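Local structure of Baccell_00875 (Bacteroides cellulosilyticus DSM 14838, 5NO8) at residues R445-N450 / A535-Y540; G488-G493 / V527-N532. The protein is a polysaccharide lyase that probably removes the rhamnose caps of complex arabinogalactan proteins by cleaving next to glucuronic acid. All blocks are in the same frame, centred on the assembly; numbering follows the deposited sequence.

Overall arrangement
Both contacts lie in the helix-rich part of the chain, with centres about 12 Å apart, and the residues of contact 2 fall within the span of sequence that contact 1 brackets. Contact 1 joins the start of helix 448-465 to the loop that follows helix 509-529; contact 2 ties the end of that same helix 509-529 to the loop 488-493. They meet at His536, whose NE2 lies 3.3 Å from Tyr490 N in a probable hydrogen bond, and at the ring of Tyr449, where CE2 packs 3.9 Å from Phe489 CZ. A glycerol about 4 Å from the Glu537 side chain is probably from the crystallisation liquor but may mark a pocket beside contact 1.

Contact 1. Residues R445-N450 / A535-Y540; sequences RNRGYN and AHEVNY
Arg447 meets Glu537 side-on, with guanidinium and carboxylate only 7° from coplanar although the two side chains cross at about a right angle. Arg447 NE donates to Glu537 OE2 at 2.9 Å and Arg447 NH1 to Glu537 OE1 at 3.0 Å, each N-H reaching the syn lone pair of its oxygen. With CG anti to the backbone N (chi1 169°) and the chain extended to NE, Arg447 carries its guanidinium past Tyr449, whose CB lies over one face, while Arg445 NH2 covers the opposite face and itself pairs with Asp388. The Tyr449 ring slides past Glu537 in the opposite direction, its CE2 edge 3.5 Å from Glu537 OE2. Farther along, Tyr449 OH touches His536 CB at 3.3 Å, and a water donates to this hydroxyl while accepting from Glu537 N. Arg447 NH1 also forms a salt bridge with Glu394, so an alanine here would probably leave both glutamates without their shared partner and Glu537 able to turn. Arg445 adds charge alone, directing no N-H at Glu537 OE2. The start of helix 448-465 is thus joined to the loop before helix 542-559 by one arginine bridging two acids, its paired bonds holding the Glu537 carboxylate nearly coplanar with the guanidinium.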
loop_
_atom_site.group_PDB
_atom_site.type_symbol
_atom_site.label_atom_id
_atom_site.label_comp_id
_atom_site.label_asym_id
_atom_site.label_seq_id
_atom_site.Cartn_x
_atom_site.Cartn_y
_atom_site.Cartn_z
ATOM N N ARG A 445 -15.893 8.309 -20.411
ATOM C CA ARG A 445 -15.017 9.430 -20.094
ATOM C C ARG A 445 -13.757 9.554 -20.984
ATOM O O ARG A 445 -13.176 8.552 -21.447
ATOM C CB ARG A 445 -14.625 9.400 -18.604
ATOM C CG ARG A 445 -13.656 8.285 -18.227
ATOM C CD ARG A 445 -13.507 8.133 -16.726
ATOM N NE ARG A 445 -12.751 6.927 -16.379
ATOM C CZ ARG A 445 -12.568 6.458 -15.141
ATOM N NH1 ARG A 445 -13.084 7.092 -14.089
ATOM N NH2 ARG A 445 -11.855 5.338 -14.943
ATOM N N ASN A 446 -13.348 10.803 -21.201
ATOM C CA ASN A 446 -12.133 11.135 -21.907
ATOM C C ASN A 446 -11.171 11.564 -20.802
ATOM O O ASN A 446 -11.274 12.667 -20.273
ATOM C CB ASN A 446 -12.409 12.244 -22.934
ATOM C CG ASN A 446 -11.179 12.651 -23.725
ATOM O OD1 ASN A 446 -10.120 12.050 -23.621
ATOM N ND2 ASN A 446 -11.322 13.705 -24.527
ATOM N N ARG A 447 -10.240 10.674 -20.447
ATOM C CA ARG A 447 -9.464 10.768 -19.203
ATOM C C ARG A 447 -7.967 10.782 -19.505
ATOM O O ARG A 447 -7.474 9.922 -20.223
ATOM C CB ARG A 447 -9.846 9.552 -18.355
ATOM C CG ARG A 447 -9.014 9.240 -17.129
ATOM C CD ARG A 447 -9.413 7.859 -16.650
ATOM N NE ARG A 447 -8.851 7.457 -15.366
ATOM C CZ ARG A 447 -8.390 6.225 -15.076
ATOM N NH1 ARG A 447 -7.954 5.969 -13.847
ATOM N NH2 ARG A 447 -8.350 5.246 -16.003
ATOM N N GLY A 448 -7.240 11.732 -18.925
ATOM C CA GLY A 448 -5.849 12.001 -19.313
ATOM C C GLY A 448 -4.894 10.842 -19.086
ATOM O O GLY A 448 -3.947 10.654 -19.846
ATOM N N TYR A 449 -5.151 10.081 -18.029
ATOM C CA TYR A 449 -4.340 8.905 -17.675
ATOM C C TYR A 449 -4.258 7.940 -18.847
ATOM O O TYR A 449 -3.188 7.382 -19.127
ATOM C CB TYR A 449 -4.950 8.165 -16.466
ATOM C CG TYR A 449 -4.816 8.876 -15.125
ATOM C CD1 TYR A 449 -3.586 8.948 -14.482
ATOM C CD2 TYR A 449 -5.933 9.431 -14.471
ATOM C CE1 TYR A 449 -3.442 9.575 -13.251
ATOM C CE2 TYR A 449 -5.803 10.049 -13.215
ATOM C CZ TYR A 449 -4.547 10.119 -12.617
ATOM O OH TYR A 449 -4.358 10.726 -11.398
ATOM N N ASN A 450 -5.372 7.763 -19.552
ATOM C CA ASN A 450 -5.483 6.712 -20.548
ATOM C C ASN A 450 -4.542 6.943 -21.722
ATOM O O ASN A 450 -4.084 5.973 -22.332
ATOM C CB ASN A 450 -6.920 6.573 -21.058
ATOM C CG ASN A 450 -7.903 6.189 -19.970
ATOM O OD1 ASN A 450 -7.516 5.786 -18.863
ATOM N ND2 ASN A 450 -9.192 6.284 -20.288
ATOM N N ALA A 535 -5.389 17.976 -6.797
ATOM C CA ALA A 535 -6.190 16.786 -6.559
ATOM C C ALA A 535 -6.454 16.116 -7.904
ATOM O O ALA A 535 -6.612 16.794 -8.921
ATOM C CB ALA A 535 -7.501 17.137 -5.867
ATOM N N HIS A 536 -6.468 14.787 -7.912
ATOM C CA HIS A 536 -6.869 14.023 -9.095
ATOM C C HIS A 536 -8.042 13.143 -8.676
ATOM O O HIS A 536 -9.039 13.661 -8.177
ATOM C CB HIS A 536 -5.667 13.259 -9.686
ATOM C CG HIS A 536 -4.653 14.148 -10.335
ATOM N ND1 HIS A 536 -3.828 14.988 -9.618
ATOM C CD2 HIS A 536 -4.342 14.339 -11.641
ATOM C CE1 HIS A 536 -3.054 15.659 -10.453
ATOM N NE2 HIS A 536 -3.340 15.276 -11.684
ATOM N N GLU A 537 -7.948 11.826 -8.849
ATOM C CA GLU A 537 -9.059 10.939 -8.540
ATOM C C GLU A 537 -9.123 10.663 -7.025
ATOM O O GLU A 537 -10.159 10.262 -6.492
ATOM C CB GLU A 537 -8.953 9.682 -9.416
ATOM C CG GLU A 537 -9.156 10.065 -10.894
ATOM C CD GLU A 537 -8.918 8.954 -11.908
ATOM O OE1 GLU A 537 -8.421 7.868 -11.526
ATOM O OE2 GLU A 537 -9.214 9.196 -13.108
ATOM N N VAL A 538 -8.006 10.907 -6.344
ATOM C CA VAL A 538 -7.944 11.003 -4.886
ATOM C C VAL A 538 -7.298 12.362 -4.632
ATOM O O VAL A 538 -6.550 12.847 -5.479
ATOM C CB VAL A 538 -7.097 9.848 -4.296
ATOM C CG1 VAL A 538 -7.161 9.810 -2.773
ATOM C CG2 VAL A 538 -7.537 8.503 -4.877
ATOM N N ASN A 539 -7.580 12.984 -3.487
ATOM C CA ASN A 539 -7.125 14.367 -3.238
ATOM C C ASN A 539 -5.626 14.485 -3.059
ATOM O O ASN A 539 -5.025 15.487 -3.432
ATOM C CB ASN A 539 -7.810 14.987 -2.004
ATOM C CG ASN A 539 -9.319 15.105 -2.145
ATOM O OD1 ASN A 539 -10.052 15.093 -1.125
ATOM N ND2 ASN A 539 -9.806 15.190 -3.379
ATOM N N TYR A 540 -5.036 13.462 -2.453
ATOM C CA TYR A 540 -3.609 13.394 -2.288
ATOM C C TYR A 540 -3.323 11.926 -2.157
ATOM O O TYR A 540 -4.024 11.255 -1.425
ATOM C CB TYR A 540 -3.200 14.137 -1.013
ATOM C CG TYR A 540 -1.744 14.032 -0.680
ATOM C CD1 TYR A 540 -0.801 14.824 -1.329
ATOM C CD2 TYR A 540 -1.288 13.117 0.283
ATOM C CE1 TYR A 540 0.551 14.711 -1.047
ATOM C CE2 TYR A 540 0.064 13.011 0.586
ATOM C CZ TYR A 540 0.978 13.803 -0.090
ATOM O OH TYR A 540 2.315 13.705 0.203
HETATM O O HOH W 1 -5.335 10.051 -8.332
#

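Contact 2. Residues G488-G493 / V527-N532; sequences GFYAIG and VKNGLN
Tyr490 and Asn529 meet through the phenol oxygen of one and the amide nitrogen of the other. Asn529 ND2 donates to Tyr490 OH at 2.9 Å with an N-H...O angle of 159°, and the oxygen lies in the amide plane. Ring and amide are nearly coplanar, 14° apart, and ND2 sits at the ring edge, 3.6 Å from Tyr490 CE1. Asn529 CG stands anti to its carbonyl carbon (chi1 -70°), which directs the amide from the last turn of helix 509-529 toward the loop; its CB comes within 3.2 Å of Tyr490 OH. This is the close part of the contact, and Tyr490 is buried: its ring stacks with Phe526 and also touches Ile544 and Ala548 of helix 542-559.

Beyond this pair the link is looser and runs through water. One molecule accepts from Asn529 ND2 and donates to Gly488 O, linking the amide to the loop backbone. A second lies unusually close to Tyr490 OH, appears to accept from it, and donates to Gly530 O at 2.8 Å. Gly530 leaves the helix with positive phi and begins the central pair of the type II' turn from Asn529 to Asn532, closed by Asn532 N bonding to Asn529 O.

The phenol thus accepts from the amide and probably donates to water, while both amide hydrogens of Asn529 have acceptors. This probably fixes which way the amide faces and couples the inverse gamma turn at Tyr490 to the helix end through directional polar bonds.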
loop_
_atom_site.group_PDB
_atom_site.type_symbol
_atom_site.label_atom_id
_atom_site.label_comp_id
_atom_site.label_asym_id
_atom_site.label_seq_id
_atom_site.Cartn_x
_atom_site.Cartn_y
_atom_site.Cartn_z
ATOM N N GLY A 488 0.149 20.268 -16.868
ATOM C CA GLY A 488 0.330 19.987 -15.436
ATOM C C GLY A 488 -0.487 18.823 -14.913
ATOM O O GLY A 488 -0.808 18.807 -13.719
ATOM N N PHE A 489 -0.842 17.865 -15.783
ATOM C CA PHE A 489 -1.581 16.667 -15.359
ATOM C C PHE A 489 -0.529 15.669 -14.857
ATOM O O PHE A 489 0.429 15.353 -15.572
ATOM C CB PHE A 489 -2.397 16.095 -16.528
ATOM C CG PHE A 489 -3.479 15.102 -16.127
ATOM C CD1 PHE A 489 -3.156 13.786 -15.758
ATOM C CD2 PHE A 489 -4.825 15.454 -16.190
ATOM C CE1 PHE A 489 -4.153 12.871 -15.424
ATOM C CE2 PHE A 489 -5.822 14.543 -15.868
ATOM C CZ PHE A 489 -5.489 13.248 -15.474
ATOM N N TYR A 490 -0.715 15.167 -13.638
ATOM C CA TYR A 490 0.246 14.275 -12.989
ATOM C C TYR A 490 -0.068 12.829 -13.370
ATOM O O TYR A 490 -0.431 11.988 -12.525
ATOM C CB TYR A 490 0.209 14.451 -11.481
ATOM C CG TYR A 490 0.848 15.726 -10.984
ATOM C CD1 TYR A 490 0.314 16.983 -11.290
ATOM C CD2 TYR A 490 1.985 15.675 -10.200
ATOM C CE1 TYR A 490 0.930 18.148 -10.827
ATOM C CE2 TYR A 490 2.603 16.830 -9.726
ATOM C CZ TYR A 490 2.071 18.071 -10.044
ATOM O OH TYR A 490 2.710 19.205 -9.551
ATOM N N ALA A 491 0.123 12.523 -14.638
ATOM C CA ALA A 491 -0.287 11.223 -15.170
ATOM C C ALA A 491 0.733 10.175 -14.741
ATOM O O ALA A 491 1.902 10.491 -14.552
ATOM C CB ALA A 491 -0.364 11.282 -16.688
ATOM N N ILE A 492 0.272 8.928 -14.641
ATOM C CA ILE A 492 1.117 7.816 -14.267
ATOM C C ILE A 492 1.850 7.267 -15.504
ATOM O O ILE A 492 1.227 6.964 -16.535
ATOM C CB ILE A 492 0.290 6.684 -13.641
ATOM C CG1 ILE A 492 -0.395 7.173 -12.353
ATOM C CG2 ILE A 492 1.196 5.481 -13.354
ATOM C CD1 ILE A 492 -1.606 6.354 -11.982
ATOM N N GLY A 493 3.161 7.120 -15.374
ATOM C CA GLY A 493 3.965 6.475 -16.398
ATOM C C GLY A 493 3.989 7.278 -17.685
ATOM O O GLY A 493 3.807 6.731 -18.773
ATOM N N VAL A 527 7.853 21.514 -11.114
ATOM C CA VAL A 527 8.794 22.238 -10.269
ATOM C C VAL A 527 8.147 23.454 -9.583
ATOM O O VAL A 527 8.405 23.718 -8.399
ATOM C CB VAL A 527 10.054 22.668 -11.068
ATOM C CG1 VAL A 527 10.927 23.633 -10.277
ATOM C CG2 VAL A 527 10.883 21.444 -11.437
ATOM N N LYS A 528 7.328 24.188 -10.328
ATOM C CA LYS A 528 6.658 25.360 -9.776
ATOM C C LYS A 528 5.594 24.948 -8.754
ATOM O O LYS A 528 5.423 25.626 -7.762
ATOM C CB LYS A 528 6.043 26.200 -10.896
ATOM C CG LYS A 528 5.494 27.557 -10.473
ATOM C CD LYS A 528 4.698 28.180 -11.613
ATOM C CE LYS A 528 3.320 27.530 -11.791
ATOM N NZ LYS A 528 3.033 27.169 -13.217
ATOM N N ASN A 529 4.890 23.841 -8.986
ATOM C CA ASN A 529 3.918 23.350 -8.014
ATOM C C ASN A 529 4.575 22.887 -6.710
ATOM O O ASN A 529 4.017 23.099 -5.645
ATOM C CB ASN A 529 3.082 22.210 -8.588
ATOM C CG ASN A 529 2.116 22.664 -9.652
ATOM O OD1 ASN A 529 1.881 23.865 -9.830
ATOM N ND2 ASN A 529 1.519 21.697 -10.360
ATOM N N GLY A 530 5.753 22.264 -6.795
ATOM C CA GLY A 530 6.387 21.634 -5.630
ATOM C C GLY A 530 5.415 20.685 -4.931
ATOM O O GLY A 530 4.757 19.868 -5.582
ATOM N N LEU A 531 5.269 20.843 -3.624
ATOM C CA LEU A 531 4.381 19.983 -2.840
ATOM C C LEU A 531 2.910 20.401 -2.879
ATOM O O LEU A 531 2.058 19.726 -2.285
ATOM C CB LEU A 531 4.868 19.907 -1.390
ATOM C CG LEU A 531 6.346 19.547 -1.187
ATOM C CD1 LEU A 531 6.647 19.448 0.301
ATOM C CD2 LEU A 531 6.711 18.261 -1.899
ATOM N N ASN A 532 2.582 21.476 -3.595
ATOM C CA ASN A 532 1.179 21.820 -3.844
ATOM C C ASN A 532 0.594 20.963 -4.954
ATOM O O ASN A 532 0.273 21.447 -6.029
ATOM C CB ASN A 532 1.035 23.311 -4.176
ATOM C CG ASN A 532 1.620 24.186 -3.100
ATOM O OD1 ASN A 532 2.574 24.918 -3.339
ATOM N ND2 ASN A 532 1.087 24.070 -1.888
HETATM O O HOH W 2 -0.572 21.192 -12.319
HETATM O O HOH W 3 4.837 19.007 -8.210
#